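Local coordinates for MutT/nudix family protein (Streptococcus pneumoniae, PDB 4HFQ) that probably hydrolyses the diphosphate linkage of UDP-linked compounds, including precursors of peptidoglycan biosynthesis, as a member of the Nudix hydrolase family, at residues C83-Q88 with E115-F120; G155-Q158 with E162-D165. All blocks are in the same frame, centred on the assembly; numbering follows the deposited sequence.

How the contacts relate
Both contacts belong to the Nudix domain, their centres about 5 Å apart; contact 1 lies on strand 81-87 and contact 2 on its antiparallel neighbour 163-170. Contact 1 is the buried one: it sets the end of helix 106-118 against its strand through the methyls of V85 and T118 and the buried carboxylate of E117. Contact 2, only partly buried, lays the edge of an aromatic ring, F157, on an isoleucine methyl and strand backbone. The two are joined at R86 by probable hydrogen bonds, from its N to D165 O at 2.9 Å and from A164 N to its O at 2.8 Å. F120, just after the helix of contact 1, also packs on the backbone of G155 and F157.

Contact 1 of 2, residues C83-Q88 with E115-F120; sequences CLVRGQ and EEETGF. With SO4 (sulfate ion), chain G.
V85 carries the apolar part of this contact, meeting the end of helix 106-118 with its two methyls spread over two residues. CG1, beside the backbone N and anti to the carbonyl carbon (chi1 -68°), faces CG2 of T118 at 4.4 Å, while V85 CG2 comes within 4.2 Å of OE1 of E117. The valine and glutamate side chains cross at about a right angle. Extended beyond CG, E117 carries OE1 past the methyl to accept a hydrogen bond from the backbone N of G97. Valine suits a strand, and its two branches let it face T118 and E117 at once.

Around the helix end, T118 makes the polar bonds. It turns its methyl to V85 and its hydroxyl to the backbone, where OG1 bonds to the carbonyl of I114 and accepts from F120 N at 3.1 Å, an ST turn. G119 leaves the helix with positive phi (88°), a conformation that glycine adopts easily.

R86 instead holds a sulfate, probably from the crystallisation liquor, with NH2 to O3 at 2.8 Å (166°) and a more bent NH1 to O2 at 2.9 Å; NH1 also hydrogen-bonds E90 O.

Loose methyl packing thus seats the Nudix-box helix end on the sheet, while E117 OE1 is bound by G97 N and OE2 lies close to E162 OE2; in relatives, glutamates of this motif commonly bind the catalytic metal.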
ATOM      1  N   CYS A  83       9.689  -7.077  22.274  1.00 12.14           N
ATOM      2  CA  CYS A  83       9.916  -5.672  22.609  1.00 12.28           C
ATOM      3  C   CYS A  83       8.728  -4.810  22.187  1.00 11.93           C
ATOM      4  O   CYS A  83       8.326  -4.838  21.013  1.00 11.58           O
ATOM      5  CB  CYS A  83      11.172  -5.165  21.914  1.00 12.69           C
ATOM      6  SG  CYS A  83      11.507  -3.426  22.255  1.00 13.91           S
ATOM      7  N   LEU A  84       8.150  -4.069  23.119  1.00 11.81           N
ATOM      8  CA  LEU A  84       7.123  -3.083  22.806  1.00 11.40           C
ATOM      9  C   LEU A  84       7.494  -1.746  23.408  1.00 11.68           C
ATOM     10  O   LEU A  84       8.190  -1.667  24.438  1.00 12.37           O
ATOM     11  CB  LEU A  84       5.731  -3.506  23.301  1.00 11.34           C
ATOM     12  CG  LEU A  84       5.147  -4.788  22.735  1.00 11.84           C
ATOM     13  CD1 LEU A  84       3.877  -5.200  23.452  1.00 12.59           C
ATOM     14  CD2 LEU A  84       4.872  -4.700  21.234  1.00 11.96           C
ATOM     15  N   VAL A  85       7.089  -0.677  22.734  1.00 11.10           N
ATOM     16  CA  VAL A  85       7.316   0.676  23.221  1.00 11.19           C
ATOM     17  C   VAL A  85       6.017   1.414  23.429  1.00 11.42           C
ATOM     18  O   VAL A  85       5.010   1.129  22.786  1.00 11.24           O
ATOM     19  CB  VAL A  85       8.270   1.491  22.297  1.00 11.19           C
ATOM     20  CG1 VAL A  85       9.671   0.909  22.355  1.00 11.61           C
ATOM     21  CG2 VAL A  85       7.760   1.549  20.853  1.00 11.61           C
ATOM     22  N   ARG A  86       6.039   2.361  24.367  1.00 11.56           N
ATOM     23  CA  ARG A  86       4.878   3.206  24.644  1.00 12.42           C
ATOM     24  C   ARG A  86       5.254   4.651  24.379  1.00 12.28           C
ATOM     25  O   ARG A  86       6.228   5.155  24.936  1.00 12.78           O
ATOM     26  CB  ARG A  86       4.379   3.004  26.093  1.00 12.51           C
ATOM     27  CG  ARG A  86       3.162   3.846  26.455  1.00 13.17           C
ATOM     28  CD  ARG A  86       2.616   3.516  27.845  1.00 14.55           C
ATOM     29  NE  ARG A  86       3.543   3.853  28.930  1.00 15.39           N
ATOM     30  CZ  ARG A  86       3.686   5.066  29.457  1.00 15.55           C
ATOM     31  NH1 ARG A  86       2.994   6.108  28.996  1.00 16.04           N
ATOM     32  NH2 ARG A  86       4.545   5.256  30.446  1.00 17.11           N
ATOM     33  N   GLY A  87       4.494   5.299  23.493  1.00 12.69           N
ATOM     34  CA  GLY A  87       4.781   6.691  23.141  1.00 13.52           C
ATOM     35  C   GLY A  87       4.480   7.666  24.265  1.00 14.32           C
ATOM     36  O   GLY A  87       3.587   7.425  25.086  1.00 14.25           O
ATOM     37  N   GLN A  88       5.201   8.778  24.289  1.00 15.16           N
ATOM     38  CA  GLN A  88       4.828   9.891  25.177  1.00 16.11           C
ATOM     39  C   GLN A  88       3.394  10.330  24.908  1.00 16.38           C
ATOM     40  O   GLN A  88       2.954  10.393  23.754  1.00 17.05           O
ATOM     41  CB  GLN A  88       5.785  11.086  25.025  1.00 16.86           C
ATOM     42  CG  GLN A  88       7.236  10.803  25.403  1.00 17.47           C
ATOM     43  CD  GLN A  88       7.527  10.741  26.908  1.00 17.82           C
ATOM     44  OE1 GLN A  88       8.680  10.577  27.307  1.00 19.48           O
ATOM     45  NE2 GLN A  88       6.495  10.853  27.743  1.00 17.84           N
ATOM     46  N   GLU A 115      16.676   2.838  16.283  1.00 12.34           N
ATOM     47  CA  GLU A 115      17.689   3.585  17.045  1.00 13.59           C
ATOM     48  C   GLU A 115      17.067   4.799  17.726  1.00 13.73           C
ATOM     49  O   GLU A 115      17.343   5.071  18.904  1.00 13.70           O
ATOM     50  CB  GLU A 115      18.867   4.007  16.163  1.00 15.85           C
ATOM     51  CG  GLU A 115      20.042   4.571  16.972  1.00 18.98           C
ATOM     52  CD  GLU A 115      21.314   4.736  16.159  1.00 22.06           C
ATOM     53  OE1 GLU A 115      21.310   4.434  14.958  1.00 24.55           O
ATOM     54  OE2 GLU A 115      22.332   5.189  16.720  1.00 25.93           O
ATOM     55  N   GLU A 116      16.227   5.531  17.003  1.00 13.33           N
ATOM     56  CA  GLU A 116      15.608   6.747  17.522  1.00 14.69           C
ATOM     57  C   GLU A 116      14.680   6.472  18.689  1.00 14.22           C
ATOM     58  O   GLU A 116      14.631   7.248  19.648  1.00 15.32           O
ATOM     59  CB  GLU A 116      14.857   7.490  16.408  1.00 15.72           C
ATOM     60  CG  GLU A 116      15.779   8.108  15.370  1.00 18.46           C
ATOM     61  CD  GLU A 116      15.052   8.689  14.166  1.00 20.21           C
ATOM     62  OE1 GLU A 116      13.875   8.361  13.920  1.00 23.39           O
ATOM     63  OE2 GLU A 116      15.688   9.486  13.456  1.00 22.62           O
ATOM     64  N   GLU A 117      13.957   5.363  18.629  1.00 13.61           N
ATOM     65  CA  GLU A 117      12.952   5.035  19.625  1.00 13.16           C
ATOM     66  C   GLU A 117      13.526   4.227  20.787  1.00 13.43           C
ATOM     67  O   GLU A 117      13.210   4.511  21.949  1.00 14.59           O
ATOM     68  CB  GLU A 117      11.810   4.249  18.967  1.00 12.51           C
ATOM     69  CG  GLU A 117      10.973   5.115  18.042  1.00 12.89           C
ATOM     70  CD  GLU A 117      10.020   4.335  17.176  1.00 13.70           C
ATOM     71  OE1 GLU A 117       9.667   3.184  17.504  1.00 12.47           O
ATOM     72  OE2 GLU A 117       9.622   4.922  16.134  1.00 16.18           O
ATOM     73  N   THR A 118      14.346   3.222  20.489  1.00 13.65           N
ATOM     74  CA  THR A 118      14.795   2.293  21.534  1.00 14.16           C
ATOM     75  C   THR A 118      16.166   2.630  22.108  1.00 14.57           C
ATOM     76  O   THR A 118      16.500   2.148  23.203  1.00 14.90           O
ATOM     77  CB  THR A 118      14.864   0.841  21.057  1.00 14.11           C
ATOM     78  OG1 THR A 118      15.981   0.683  20.184  1.00 14.24           O
ATOM     79  CG2 THR A 118      13.575   0.405  20.337  1.00 13.82           C
ATOM     80  N   GLY A 119      16.964   3.400  21.373  1.00 14.86           N
ATOM     81  CA  GLY A 119      18.325   3.745  21.787  1.00 16.29           C
ATOM     82  C   GLY A 119      19.352   2.723  21.340  1.00 17.35           C
ATOM     83  O   GLY A 119      20.527   2.822  21.715  1.00 19.00           O
ATOM     84  N   PHE A 120      18.926   1.736  20.553  1.00 17.29           N
ATOM     85  CA  PHE A 120      19.820   0.659  20.125  1.00 18.05           C
ATOM     86  C   PHE A 120      20.106   0.610  18.633  1.00 18.14           C
ATOM     87  O   PHE A 120      19.216   0.845  17.801  1.00 16.91           O
ATOM     88  CB  PHE A 120      19.249  -0.687  20.534  1.00 19.08           C
ATOM     89  CG  PHE A 120      19.343  -0.958  22.006  1.00 20.58           C
ATOM     90  CD1 PHE A 120      18.368  -0.490  22.874  1.00 21.39           C
ATOM     91  CD2 PHE A 120      20.410  -1.685  22.521  1.00 21.47           C
ATOM     92  CE1 PHE A 120      18.454  -0.732  24.235  1.00 22.75           C
ATOM     93  CE2 PHE A 120      20.502  -1.935  23.889  1.00 22.02           C
ATOM     94  CZ  PHE A 120      19.519  -1.460  24.740  1.00 22.77           C
TER
HETATM   95  S   SO4 G 305       3.633   8.646  31.642  0.70 16.36           S
HETATM   96  O1  SO4 G 305       3.589  10.070  31.297  0.70 20.05           O
HETATM   97  O2  SO4 G 305       2.413   8.027  31.072  0.70 19.90           O
HETATM   98  O3  SO4 G 305       4.873   7.996  31.141  0.70 20.78           O
HETATM   99  O4  SO4 G 305       3.655   8.635  33.115  0.70 20.22           O

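Contact 2 of 2, residues G155-Q158 with E162-D165; sequences GQFQ and EIAD
F157 makes this a short-range apolar contact, its ring reaching over from the loop after strand 143-153 to the start of strand 163-170, where it meets I163, A164 and D165. Only three residues separate the segments, and the site is partly buried, about 20 Å from the centre of the chain to the centre of the contact.

The phenyl group points its far end at the strand. With CG anti to the backbone N (chi1 175°), the ring extends away from its own loop, and CE1 touches CG2 of I163 at 3.6 Å. That methyl lies at the ring edge, close to its plane, so this is edge packing and not a stack. CZ lies 3.8 Å from CA of D165, which approaches obliquely, and 4.1 Å from O of A164, another edge neighbour. A flat, wide side chain suits the place because it reaches the strand from the loop and covers backbone as well as side chain. Isoleucine suits the other side: CG2 touches the ring, and the same side chain packs on V85 of strand 81-87.

Most polar groups are bound away from the ring. The one near approach is D165 OD1, 4.4 Å from F157 CE2; the other oxygen, OD2, takes a hydrogen bond from Q167. On the exposed loop, Q158 NE2 donates to Q156 OE1 at 3.3 Å, tilted 23° from the carbonyl plane. Within the turn between the segments, N160 OD1 accepts from the backbone N of both E162 and I163.

A164, where the chain turns a corner, and D165 together face R86, forming a classic beta bulge at the start of strand 163-170, with F157 packed against it.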
ATOM      1  N   GLY A 155      23.791  -0.254  22.598  1.00 23.95           N
ATOM      2  CA  GLY A 155      23.000   0.911  22.952  1.00 23.44           C
ATOM      3  C   GLY A 155      22.381   0.809  24.331  1.00 24.05           C
ATOM      4  O   GLY A 155      22.800  -0.005  25.168  1.00 24.79           O
ATOM      5  N   GLN A 156      21.371   1.639  24.559  1.00 24.01           N
ATOM      6  CA  GLN A 156      20.708   1.749  25.850  1.00 24.30           C
ATOM      7  C   GLN A 156      19.400   2.503  25.668  1.00 22.12           C
ATOM      8  O   GLN A 156      19.366   3.536  24.983  1.00 21.98           O
ATOM      9  CB  GLN A 156      21.612   2.507  26.829  1.00 26.52           C
ATOM     10  CG  GLN A 156      21.080   2.578  28.248  1.00 29.07           C
ATOM     11  CD  GLN A 156      21.967   3.407  29.149  1.00 31.25           C
ATOM     12  OE1 GLN A 156      22.164   4.602  28.918  1.00 32.30           O
ATOM     13  NE2 GLN A 156      22.503   2.780  30.188  1.00 33.77           N
ATOM     14  N   PHE A 157      18.327   1.997  26.273  1.00 22.00           N
ATOM     15  CA  PHE A 157      17.073   2.740  26.234  1.00 20.87           C
ATOM     16  C   PHE A 157      17.125   3.959  27.139  1.00 21.87           C
ATOM     17  O   PHE A 157      17.506   3.859  28.309  1.00 23.13           O
ATOM     18  CB  PHE A 157      15.840   1.895  26.576  1.00 19.61           C
ATOM     19  CG  PHE A 157      14.572   2.712  26.639  1.00 18.70           C
ATOM     20  CD1 PHE A 157      14.007   3.229  25.466  1.00 17.76           C
ATOM     21  CD2 PHE A 157      13.977   3.031  27.858  1.00 18.49           C
ATOM     22  CE1 PHE A 157      12.861   4.006  25.506  1.00 17.43           C
ATOM     23  CE2 PHE A 157      12.837   3.818  27.904  1.00 18.56           C
ATOM     24  CZ  PHE A 157      12.275   4.309  26.726  1.00 17.60           C
ATOM     25  N   GLN A 158      16.746   5.104  26.592  1.00 23.20           N
ATOM     26  CA  GLN A 158      16.532   6.289  27.404  1.00 24.69           C
ATOM     27  C   GLN A 158      15.215   6.896  26.970  1.00 24.24           C
ATOM     28  O   GLN A 158      14.971   7.099  25.775  1.00 23.31           O
ATOM     29  CB  GLN A 158      17.670   7.304  27.237  1.00 27.62           C
ATOM     30  CG  GLN A 158      19.027   6.833  27.760  1.00 29.92           C
ATOM     31  CD  GLN A 158      20.085   7.923  27.740  1.00 32.29           C
ATOM     32  OE1 GLN A 158      19.927   8.960  27.083  1.00 35.54           O
ATOM     33  NE2 GLN A 158      21.176   7.695  28.463  1.00 33.79           N
ATOM     34  N   GLU A 162       9.848  11.212  22.097  1.00 20.25           N
ATOM     35  CA  GLU A 162       8.946  10.320  21.378  1.00 19.45           C
ATOM     36  C   GLU A 162       8.427   9.150  22.225  1.00 17.70           C
ATOM     37  O   GLU A 162       7.241   8.829  22.163  1.00 17.52           O
ATOM     38  CB  GLU A 162       9.627   9.798  20.109  1.00 21.14           C
ATOM     39  CG  GLU A 162       8.720   8.910  19.278  1.00 24.12           C
ATOM     40  CD  GLU A 162       9.377   8.287  18.057  1.00 25.92           C
ATOM     41  OE1 GLU A 162      10.596   8.490  17.796  1.00 26.19           O
ATOM     42  OE2 GLU A 162       8.637   7.577  17.345  1.00 27.86           O
ATOM     43  N   ILE A 163       9.323   8.521  22.984  1.00 16.50           N
ATOM     44  CA  ILE A 163       9.030   7.253  23.657  1.00 15.96           C
ATOM     45  C   ILE A 163       9.142   7.372  25.181  1.00 15.70           C
ATOM     46  O   ILE A 163      10.188   7.773  25.709  1.00 16.47           O
ATOM     47  CB  ILE A 163       9.965   6.118  23.153  1.00 16.03           C
ATOM     48  CG1 ILE A 163       9.861   5.945  21.625  1.00 15.95           C
ATOM     49  CG2 ILE A 163       9.715   4.810  23.901  1.00 16.09           C
ATOM     50  CD1 ILE A 163       8.518   5.470  21.101  1.00 15.48           C
ATOM     51  N   ALA A 164       8.050   7.013  25.861  1.00 15.16           N
ATOM     52  CA  ALA A 164       7.993   7.032  27.333  1.00 15.26           C
ATOM     53  C   ALA A 164       8.604   5.792  27.968  1.00 15.57           C
ATOM     54  O   ALA A 164       9.225   5.878  29.026  1.00 16.65           O
ATOM     55  CB  ALA A 164       6.557   7.189  27.803  1.00 14.73           C
ATOM     56  N   ASP A 165       8.420   4.630  27.354  1.00 15.05           N
ATOM     57  CA  ASP A 165       8.855   3.381  27.974  1.00 14.41           C
ATOM     58  C   ASP A 165       9.088   2.303  26.934  1.00 14.10           C
ATOM     59  O   ASP A 165       8.541   2.361  25.824  1.00 13.77           O
ATOM     60  CB  ASP A 165       7.824   2.917  29.024  1.00 14.92           C
ATOM     61  CG  ASP A 165       8.422   1.995  30.097  1.00 15.44           C
ATOM     62  OD1 ASP A 165       9.649   1.802  30.150  1.00 16.23           O
ATOM     63  OD2 ASP A 165       7.622   1.448  30.890  1.00 16.32           O
TER